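Sugar ABC transporter substrate-binding protein (Treponema pallidum subsp. pallidum, PDB 5U2P) probably binds a still unidentified ligand, perhaps a sugar, in the periplasm and delivers it to an ABC transporter for uptake. Local coordinates at residues A194-K199 / P291-A296; K199-Q204 / R224-V229. All blocks are in the same frame, centred on the assembly; numbering follows the deposited sequence. Where two conformers were deposited one is given.

Contact 1 (A194-K199 / P291-A296)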
loop_
_atom_site.group_PDB
_atom_site.type_symbol
_atom_site.label_atom_id
_atom_site.label_comp_id
_atom_site.label_asym_id
_atom_site.label_seq_id
_atom_site.Cartn_x
_atom_site.Cartn_y
_atom_site.Cartn_z
ATOM N N ALA A 194 -1.372 -4.841 -11.439
ATOM C CA ALA A 194 -1.624 -3.563 -10.758
ATOM C C ALA A 194 -0.325 -2.794 -10.524
ATOM O O ALA A 194 -0.246 -1.588 -10.766
ATOM C CB ALA A 194 -2.342 -3.795 -9.447
ATOM N N ASP A 195 0.684 -3.497 -10.016
ATOM C CA ASP A 195 1.987 -2.896 -9.782
ATOM C C ASP A 195 2.536 -2.283 -11.073
ATOM O O ASP A 195 2.916 -1.104 -11.120
ATOM C CB ASP A 195 2.946 -3.951 -9.219
ATOM C CG ASP A 195 4.342 -3.424 -9.002
ATOM O OD1 ASP A 195 4.571 -2.785 -7.946
ATOM O OD2 ASP A 195 5.212 -3.658 -9.877
ATOM N N ALA A 196 2.532 -3.069 -12.143
ATOM C CA ALA A 196 3.140 -2.628 -13.382
ATOM C C ALA A 196 2.383 -1.477 -14.031
ATOM O O ALA A 196 3.007 -0.526 -14.504
ATOM C CB ALA A 196 3.247 -3.801 -14.331
ATOM N N ILE A 197 1.052 -1.550 -14.052
ATOM C CA ILE A 197 0.238 -0.472 -14.608
ATOM C C ILE A 197 0.503 0.811 -13.821
ATOM O O ILE A 197 0.612 1.906 -14.393
ATOM C CB ILE A 197 -1.274 -0.813 -14.571
ATOM C CG1 ILE A 197 -1.596 -1.927 -15.575
ATOM C CG2 ILE A 197 -2.138 0.434 -14.866
ATOM C CD1 ILE A 197 -2.996 -2.498 -15.455
ATOM N N THR A 198 0.600 0.667 -12.508
ATOM C CA THR A 198 0.729 1.828 -11.640
ATOM C C THR A 198 2.065 2.514 -11.926
ATOM O O THR A 198 2.144 3.758 -12.013
ATOM C CB THR A 198 0.600 1.425 -10.140
ATOM O OG1 THR A 198 -0.728 0.941 -9.898
ATOM C CG2 THR A 198 0.855 2.630 -9.221
ATOM N N LYS A 199 3.113 1.718 -12.097
ATOM C CA LYS A 199 4.441 2.272 -12.326
ATOM C C LYS A 199 4.561 2.990 -13.675
ATOM O O LYS A 199 5.183 4.035 -13.755
ATOM C CB LYS A 199 5.501 1.182 -12.223
ATOM C CG LYS A 199 5.749 0.739 -10.812
ATOM C CD LYS A 199 6.924 -0.222 -10.750
ATOM C CE LYS A 199 7.169 -0.669 -9.348
ATOM N NZ LYS A 199 8.597 -1.067 -9.150
ATOM N N PRO A 291 11.190 -6.185 -11.988
ATOM C CA PRO A 291 11.482 -5.424 -13.211
ATOM C C PRO A 291 10.519 -5.741 -14.356
ATOM O O PRO A 291 10.862 -6.495 -15.270
ATOM C CB PRO A 291 12.905 -5.859 -13.551
ATOM C CG PRO A 291 12.982 -7.271 -13.058
ATOM C CD PRO A 291 12.108 -7.331 -11.824
ATOM N N ILE A 292 9.332 -5.142 -14.300
ATOM C CA ILE A 292 8.235 -5.479 -15.204
ATOM C C ILE A 292 7.869 -4.286 -16.073
ATOM O O ILE A 292 7.008 -4.387 -16.947
ATOM C CB ILE A 292 6.990 -5.955 -14.410
ATOM C CG1 ILE A 292 5.985 -6.650 -15.335
ATOM C CG2 ILE A 292 6.364 -4.795 -13.641
ATOM C CD1 ILE A 292 4.858 -7.338 -14.597
ATOM N N THR A 293 8.517 -3.152 -15.811
ATOM C CA THR A 293 8.388 -1.966 -16.658
ATOM C C THR A 293 9.757 -1.345 -16.882
ATOM O O THR A 293 10.688 -1.602 -16.120
ATOM C CB THR A 293 7.457 -0.897 -16.042
ATOM O OG1 THR A 293 8.074 -0.318 -14.880
ATOM C CG2 THR A 293 6.119 -1.504 -15.654
ATOM N N GLU A 294 9.873 -0.509 -17.910
ATOM C CA GLU A 294 11.145 0.124 -18.229
ATOM C C GLU A 294 11.661 0.959 -17.053
ATOM O O GLU A 294 12.868 1.110 -16.871
ATOM C CB GLU A 294 11.012 0.996 -19.491
ATOM C CG GLU A 294 10.505 2.440 -19.280
ATOM C CD GLU A 294 9.038 2.523 -18.872
ATOM O OE1 GLU A 294 8.294 1.544 -19.095
ATOM O OE2 GLU A 294 8.629 3.577 -18.335
ATOM N N ASN A 295 10.737 1.477 -16.249
ATOM C CA ASN A 295 11.074 2.390 -15.159
ATOM C C ASN A 295 10.910 1.779 -13.766
ATOM O O ASN A 295 10.922 2.499 -12.780
ATOM C CB ASN A 295 10.210 3.652 -15.258
ATOM C CG ASN A 295 8.735 3.384 -14.972
ATOM O OD1 ASN A 295 8.280 2.241 -14.977
ATOM N ND2 ASN A 295 7.984 4.446 -14.728
ATOM N N ALA A 296 10.783 0.455 -13.689
ATOM C CA ALA A 296 10.459 -0.241 -12.437
ATOM C C ALA A 296 11.315 0.174 -11.232
ATOM O O ALA A 296 10.835 0.161 -10.098
ATOM C CB ALA A 296 10.575 -1.754 -12.647
#

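Contact 2 (K199-Q204 / R224-V229)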
loop_
_atom_site.group_PDB
_atom_site.type_symbol
_atom_site.label_atom_id
_atom_site.label_comp_id
_atom_site.label_asym_id
_atom_site.label_seq_id
_atom_site.Cartn_x
_atom_site.Cartn_y
_atom_site.Cartn_z
ATOM N N LYS A 199 3.113 1.718 -12.097
ATOM C CA LYS A 199 4.441 2.272 -12.326
ATOM C C LYS A 199 4.561 2.990 -13.675
ATOM O O LYS A 199 5.183 4.035 -13.755
ATOM C CB LYS A 199 5.501 1.182 -12.223
ATOM C CG LYS A 199 5.749 0.739 -10.812
ATOM C CD LYS A 199 6.924 -0.222 -10.750
ATOM C CE LYS A 199 7.169 -0.669 -9.348
ATOM N NZ LYS A 199 8.597 -1.067 -9.150
ATOM N N VAL A 200 3.983 2.433 -14.729
ATOM C CA VAL A 200 4.130 3.074 -16.034
ATOM C C VAL A 200 3.357 4.396 -16.037
ATOM O O VAL A 200 3.808 5.377 -16.623
ATOM C CB VAL A 200 3.672 2.153 -17.191
ATOM C CG1 VAL A 200 2.188 1.825 -17.092
ATOM C CG2 VAL A 200 4.014 2.785 -18.537
ATOM N N LEU A 201 2.226 4.442 -15.340
ATOM C CA LEU A 201 1.388 5.651 -15.327
ATOM C C LEU A 201 1.849 6.727 -14.341
ATOM O O LEU A 201 1.562 7.907 -14.533
ATOM C CB LEU A 201 -0.066 5.294 -15.011
ATOM C CG LEU A 201 -0.812 4.479 -16.074
ATOM C CD1 LEU A 201 -2.196 4.113 -15.566
ATOM C CD2 LEU A 201 -0.901 5.215 -17.411
ATOM N N GLY A 202 2.548 6.332 -13.288
ATOM C CA GLY A 202 2.939 7.277 -12.255
ATOM C C GLY A 202 1.809 7.688 -11.320
ATOM O O GLY A 202 0.666 7.259 -11.472
ATOM N N GLU A 203 2.127 8.547 -10.357
ATOM C CA GLU A 203 1.179 8.887 -9.302
ATOM C C GLU A 203 -0.093 9.554 -9.809
ATOM O O GLU A 203 -1.192 9.172 -9.394
ATOM C CB GLU A 203 1.828 9.792 -8.253
ATOM C CG GLU A 203 0.860 10.106 -7.093
ATOM C CD GLU A 203 1.545 10.201 -5.746
ATOM O OE1 GLU A 203 2.146 11.254 -5.471
ATOM O OE2 GLU A 203 1.476 9.230 -4.958
ATOM N N GLN A 204 0.046 10.567 -10.662
ATOM C CA GLN A 204 -1.130 11.227 -11.244
ATOM C C GLN A 204 -1.896 10.313 -12.194
ATOM O O GLN A 204 -3.123 10.198 -12.114
ATOM C CB GLN A 204 -0.731 12.502 -11.997
ATOM C CG GLN A 204 -0.501 13.690 -11.099
ATOM C CD GLN A 204 0.626 13.438 -10.125
ATOM O OE1 GLN A 204 1.772 13.237 -10.535
ATOM N NE2 GLN A 204 0.311 13.430 -8.827
ATOM N N ARG A 224 -3.342 2.883 -24.489
ATOM C CA ARG A 224 -2.237 2.210 -25.166
ATOM C C ARG A 224 -0.941 2.272 -24.341
ATOM O O ARG A 224 0.019 1.544 -24.630
ATOM C CB ARG A 224 -2.030 2.791 -26.575
ATOM C CG ARG A 224 -1.638 4.230 -26.629
ATOM C CD ARG A 224 -1.765 4.790 -28.057
ATOM N NE ARG A 224 -1.467 6.219 -28.076
ATOM C CZ ARG A 224 -0.245 6.730 -28.184
ATOM N NH1 ARG A 224 0.810 5.932 -28.291
ATOM N NH2 ARG A 224 -0.078 8.045 -28.184
ATOM N N ALA A 225 -0.924 3.084 -23.282
ATOM C CA ALA A 225 0.223 3.102 -22.384
ATOM C C ALA A 225 0.371 1.735 -21.722
ATOM O O ALA A 225 1.473 1.341 -21.347
ATOM C CB ALA A 225 0.080 4.213 -21.326
ATOM N N LEU A 226 -0.750 1.026 -21.588
ATOM C CA LEU A 226 -0.795 -0.301 -20.966
ATOM C C LEU A 226 -0.379 -1.434 -21.898
ATOM O O LEU A 226 -0.218 -2.578 -21.443
ATOM C CB LEU A 226 -2.206 -0.588 -20.448
ATOM C CG LEU A 226 -2.530 -0.039 -19.058
ATOM C CD1 LEU A 226 -1.965 1.324 -18.857
ATOM C CD2 LEU A 226 -4.018 -0.006 -18.819
ATOM N N TYR A 227 -0.259 -1.145 -23.200
ATOM C CA TYR A 227 0.093 -2.175 -24.189
ATOM C C TYR A 227 1.358 -2.976 -23.816
ATOM O O TYR A 227 1.329 -4.222 -23.821
ATOM C CB TYR A 227 0.259 -1.543 -25.576
ATOM C CG TYR A 227 0.733 -2.512 -26.642
ATOM C CD1 TYR A 227 -0.169 -3.311 -27.332
ATOM C CD2 TYR A 227 2.081 -2.615 -26.966
ATOM C CE1 TYR A 227 0.263 -4.205 -28.309
ATOM C CE2 TYR A 227 2.522 -3.499 -27.948
ATOM C CZ TYR A 227 1.605 -4.287 -28.615
ATOM O OH TYR A 227 2.041 -5.163 -29.582
ATOM N N PRO A 228 2.467 -2.286 -23.498
ATOM C CA PRO A 228 3.674 -3.050 -23.162
ATOM C C PRO A 228 3.583 -3.867 -21.873
ATOM O O PRO A 228 4.180 -4.936 -21.824
ATOM C CB PRO A 228 4.761 -1.967 -23.051
ATOM C CG PRO A 228 4.026 -0.686 -22.884
ATOM C CD PRO A 228 2.759 -0.846 -23.636
ATOM N N VAL A 229 2.855 -3.404 -20.851
ATOM C CA VAL A 229 2.807 -4.158 -19.597
ATOM C C VAL A 229 1.860 -5.349 -19.728
ATOM O O VAL A 229 2.076 -6.392 -19.106
ATOM C CB VAL A 229 2.390 -3.276 -18.387
ATOM C CG1 VAL A 229 3.274 -2.037 -18.312
ATOM C CG2 VAL A 229 0.933 -2.882 -18.461
#

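Contact 1 (A194-K199 / P291-A296)
K199 is tied twice to the loop 291-296, once through its side chain and once through its backbone. Its chain leaves the helix with CG anti to the carbonyl carbon (chi1 -73°) and stays extended to the ammonium. NZ then meets A296 O at 2.7 Å, in the carbonyl plane and on a lone pair. On the way CD passes 3.9 Å from A296 CA. The second tie runs the other way: N295 ND2 donates to K199 O at 3.0 Å. This bond is nearly straight at the hydrogen (168°), but the donor stands above the carbonyl plane of K199.

One turn earlier the contact is apolar. A196 CB presses on I292 CG2 at 3.3 Å, closer than usual for two carbons. T293 CG2 lies 3.5 Å from A196 O.

The second shell sets up the asparagine. T293 OG1 donates to N295 OD1 at 2.6 Å, so the amide is held at its oxygen while its nitrogen grips the helix. T293 and N295 belong to a type I beta turn, T293 to A296, closed by A296 N to T293 O.

K199 NZ also makes a weak bond to V299 O, and D195 OD1 bonds T301 OG1. The contact thus fastens helix 191-214 to the connection between strands 285-288 and 300-303, with V229 of helix 227-238 packing on T293.

Contact 2 (K199-Q204 / R224-V229)
L201 reaches across with its branched tip to A225 and L226, in the segment 224-229. Its CB does not point straight at the other segment. With CG beside the backbone N (chi1 -67°), the side chain swings over to it. CG carries the branch, and CD1 and CD2 part there. CD2 lies 4.2 Å from A225 CB and 4.3 Å from L226 CD1. CD1 is about as near to L226 CD1 as CD2 is. Both methyls therefore border L226, while CD2 alone also meets A225 CB. Outside the pair, L201 also packs on L209, further along its own helix.

V200 forms the other half of the contact, and its CB does point at 224-229. V200 and V229 each have two modelled conformers, so the details of their methyls hold for one copy only. In that copy V200 CG1 meets V229 CG1 at 4.2 Å, and the two side chains cross at a slant. V200 CG2 lies 4.1 Å from A225 O, without a hydrogen bond. The backbones come closest at V200 and A225, with CA atoms 7.5 Å apart.

L226 and V229 also rest on I197, one turn before L201, and L226 touches W220. Past L201 the first helix is kinked: G202 has a positive phi of 76°, and the amides of E203 and Q204 lack bonds to the preceding turn.

The segments meet through weak, undirected contacts, mostly between aliphatic groups. The fit probably depends on shape more than on bond direction.

Both contacts hold helix 191-214, and K199 belongs to both ranges, but it works only in contact 1. Contact 1 is the more buried and larger one, with 300 Å² against 187 Å². It ties the helix to a loop between two strands and combines directed hydrogen bonds with tight packing. Contact 2 is partly buried and lies nearer the surface. It joins the helix to the segment 224-229, which leads into helix 227-238, mainly through aliphatic groups. Their centres are 7 Å apart and they touch directly, with V229 and I197 at the seam. Loop 291-296 and segment 224-229 therefore meet each other as well as the helix they share.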